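Local coordinates for protein carboxylesterase (Est-2) (Archaeoglobus fulgidus, PDB 5FRD) that probably hydrolyses carboxylic esters as an alpha/beta-hydrolase esterase and carries a bound coenzyme A molecule, at residues 23-28 / 74-79. Sequence-based numbering, arbitrary orientation. Where two conformers were deposited one is given.
Sequences KVFYIH and ESLKKT
With CG anti to the backbone N in both F25 (chi1 -168°) and L76, the phenyl ring of F25 swings out from strand 24-27 to lie against helix 65-79, and L76 lays CB, CG and CD1 across the ring. L76 CB sits over the centre of one face of the F25 ring in a CH-pi contact, 3.9 Å from its centroid and 9° off the normal. L76 CD1 reaches back to 4.0 Å from F25 CB, while F25 CE1 comes to 3.6 Å from L76 CA. Helix segment 74-79 packs roughly antiparallel to strand 24-27, the axes at 152°, on the central sheet of the alpha/beta-hydrolase fold, where this inner strand lies between the parallel strands 47-49 and 83-88, whose I49 and A83 also touch F25. At the ring edge, T79 OG1 stands 3.9 Å from F25 CE1. S75 CB approaches F25 CZ at 4.0 Å. An alanine in place of F25 would probably open a gap between strand and helix and leave L76 without its aromatic surface. The T79 hydroxyl turns back along the chain, T79 OG1 donating to S75 O at 2.8 Å, whereas S75 OG bonds to Y71 O.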
loop_
_atom_site.group_PDB
_atom_site.type_symbol
_atom_site.label_atom_id
_atom_site.label_comp_id
_atom_site.label_asym_id
_atom_site.label_seq_id
_atom_site.Cartn_x
_atom_site.Cartn_y
_atom_site.Cartn_z
ATOM N N LYS A 23 -15.573 -6.354 0.242
ATOM C CA LYS A 23 -15.131 -5.639 -0.953
ATOM C C LYS A 23 -14.028 -4.639 -0.597
ATOM O O LYS A 23 -14.197 -3.427 -0.686
ATOM C CB LYS A 23 -16.314 -4.942 -1.632
ATOM C CG LYS A 23 -17.465 -5.890 -1.975
ATOM C CD LYS A 23 -17.053 -6.926 -2.987
ATOM C CE LYS A 23 -18.222 -7.757 -3.457
ATOM N NZ LYS A 23 -17.839 -8.704 -4.531
ATOM N N VAL A 24 -12.884 -5.215 -0.188
ATOM C CA VAL A 24 -11.689 -4.482 0.234
ATOM C C VAL A 24 -10.505 -5.181 -0.421
ATOM O O VAL A 24 -10.422 -6.413 -0.382
ATOM C CB VAL A 24 -11.520 -4.444 1.772
ATOM C CG1 VAL A 24 -10.341 -3.544 2.156
ATOM C CG2 VAL A 24 -12.769 -3.929 2.440
ATOM N N PHE A 25 -9.630 -4.390 -1.039
ATOM C CA PHE A 25 -8.499 -4.881 -1.797
ATOM C C PHE A 25 -7.235 -4.133 -1.379
ATOM O O PHE A 25 -7.165 -2.901 -1.546
ATOM C CB PHE A 25 -8.769 -4.704 -3.307
ATOM C CG PHE A 25 -7.790 -5.435 -4.187
ATOM C CD1 PHE A 25 -8.008 -6.760 -4.561
ATOM C CD2 PHE A 25 -6.661 -4.802 -4.646
ATOM C CE1 PHE A 25 -7.095 -7.411 -5.367
ATOM C CE2 PHE A 25 -5.764 -5.474 -5.465
ATOM C CZ PHE A 25 -6.010 -6.769 -5.810
ATOM N N TYR A 26 -6.248 -4.863 -0.832
ATOM C CA TYR A 26 -5.072 -4.247 -0.246
ATOM C C TYR A 26 -3.856 -4.425 -1.124
ATOM O O TYR A 26 -3.622 -5.530 -1.628
ATOM C CB TYR A 26 -4.737 -4.881 1.115
ATOM C CG TYR A 26 -5.844 -4.959 2.130
ATOM C CD1 TYR A 26 -6.716 -6.018 2.137
ATOM C CD2 TYR A 26 -5.996 -4.001 3.130
ATOM C CE1 TYR A 26 -7.708 -6.149 3.089
ATOM C CE2 TYR A 26 -7.020 -4.102 4.058
ATOM C CZ TYR A 26 -7.874 -5.165 4.037
ATOM O OH TYR A 26 -8.882 -5.270 4.991
ATOM N N ILE A 27 -3.038 -3.378 -1.215
ATOM C CA ILE A 27 -1.832 -3.362 -2.035
ATOM C C ILE A 27 -0.634 -2.926 -1.160
ATOM O O ILE A 27 -0.584 -1.795 -0.659
ATOM C CB ILE A 27 -1.934 -2.412 -3.252
ATOM C CG1 ILE A 27 -3.265 -2.632 -3.976
ATOM C CG2 ILE A 27 -0.756 -2.676 -4.170
ATOM C CD1 ILE A 27 -3.487 -1.709 -5.146
ATOM N N HIS A 28 0.298 -3.856 -1.000
ATOM C CA HIS A 28 1.492 -3.709 -0.166
ATOM C C HIS A 28 2.537 -2.760 -0.722
ATOM O O HIS A 28 2.462 -2.301 -1.864
ATOM C CB HIS A 28 2.136 -5.075 0.082
ATOM C CG HIS A 28 2.666 -5.727 -1.149
ATOM N ND1 HIS A 28 3.862 -5.373 -1.732
ATOM C CD2 HIS A 28 2.147 -6.712 -1.922
ATOM C CE1 HIS A 28 4.063 -6.126 -2.803
ATOM N NE2 HIS A 28 3.018 -6.916 -2.964
ATOM N N GLU A 74 -6.576 -6.013 -12.717
ATOM C CA GLU A 74 -7.047 -7.297 -13.198
ATOM C C GLU A 74 -7.333 -8.243 -12.055
ATOM O O GLU A 74 -8.309 -8.983 -12.044
ATOM C CB GLU A 74 -6.030 -7.928 -14.160
ATOM C CG GLU A 74 -5.938 -7.209 -15.490
ATOM C CD GLU A 74 -7.223 -7.332 -16.294
ATOM O OE1 GLU A 74 -7.674 -8.462 -16.530
ATOM O OE2 GLU A 74 -7.813 -6.299 -16.635
ATOM N N SER A 75 -6.475 -8.208 -11.034
ATOM C CA SER A 75 -6.670 -9.079 -9.887
ATOM C C SER A 75 -7.888 -8.696 -9.039
ATOM O O SER A 75 -8.600 -9.553 -8.570
ATOM C CB SER A 75 -5.411 -9.071 -9.003
ATOM O OG SER A 75 -4.267 -9.555 -9.683
ATOM N N LEU A 76 -8.130 -7.403 -8.879
ATOM C CA LEU A 76 -9.299 -6.918 -8.211
ATOM C C LEU A 76 -10.556 -7.371 -8.960
ATOM O O LEU A 76 -11.465 -7.932 -8.383
ATOM C CB LEU A 76 -9.213 -5.388 -8.066
ATOM C CG LEU A 76 -10.230 -4.671 -7.222
ATOM C CD1 LEU A 76 -9.756 -3.264 -6.897
ATOM C CD2 LEU A 76 -11.625 -4.630 -7.841
ATOM N N LYS A 77 -10.566 -7.136 -10.262
ATOM C CA LYS A 77 -11.716 -7.534 -11.075
ATOM C C LYS A 77 -12.036 -9.024 -10.925
ATOM O O LYS A 77 -13.207 -9.400 -10.838
ATOM C CB LYS A 77 -11.463 -7.207 -12.545
ATOM C CG LYS A 77 -11.531 -5.737 -12.881
ATOM C CD LYS A 77 -11.011 -5.492 -14.296
ATOM C CE LYS A 77 -11.005 -4.019 -14.649
ATOM N NZ LYS A 77 -10.442 -3.782 -16.008
ATOM N N LYS A 78 -11.001 -9.869 -10.856
ATOM C CA LYS A 78 -11.164 -11.338 -10.798
ATOM C C LYS A 78 -11.518 -11.879 -9.423
ATOM O O LYS A 78 -11.883 -13.046 -9.292
ATOM C CB LYS A 78 -9.889 -12.035 -11.290
ATOM C CG LYS A 78 -9.664 -11.913 -12.800
ATOM C CD LYS A 78 -8.278 -12.414 -13.202
ATOM C CE LYS A 78 -7.905 -12.038 -14.624
ATOM N NZ LYS A 78 -8.744 -12.746 -15.626
ATOM N N THR A 79 -11.377 -11.051 -8.378
ATOM C CA THR A 79 -11.626 -11.513 -7.028
ATOM C C THR A 79 -12.870 -10.899 -6.419
ATOM O O THR A 79 -13.770 -11.609 -5.986
ATOM C CB THR A 79 -10.390 -11.264 -6.117
ATOM O OG1 THR A 79 -10.003 -9.896 -6.204
ATOM C CG2 THR A 79 -9.245 -12.158 -6.492
HETATM O O HOH W 1 -17.022 -11.682 -5.334
#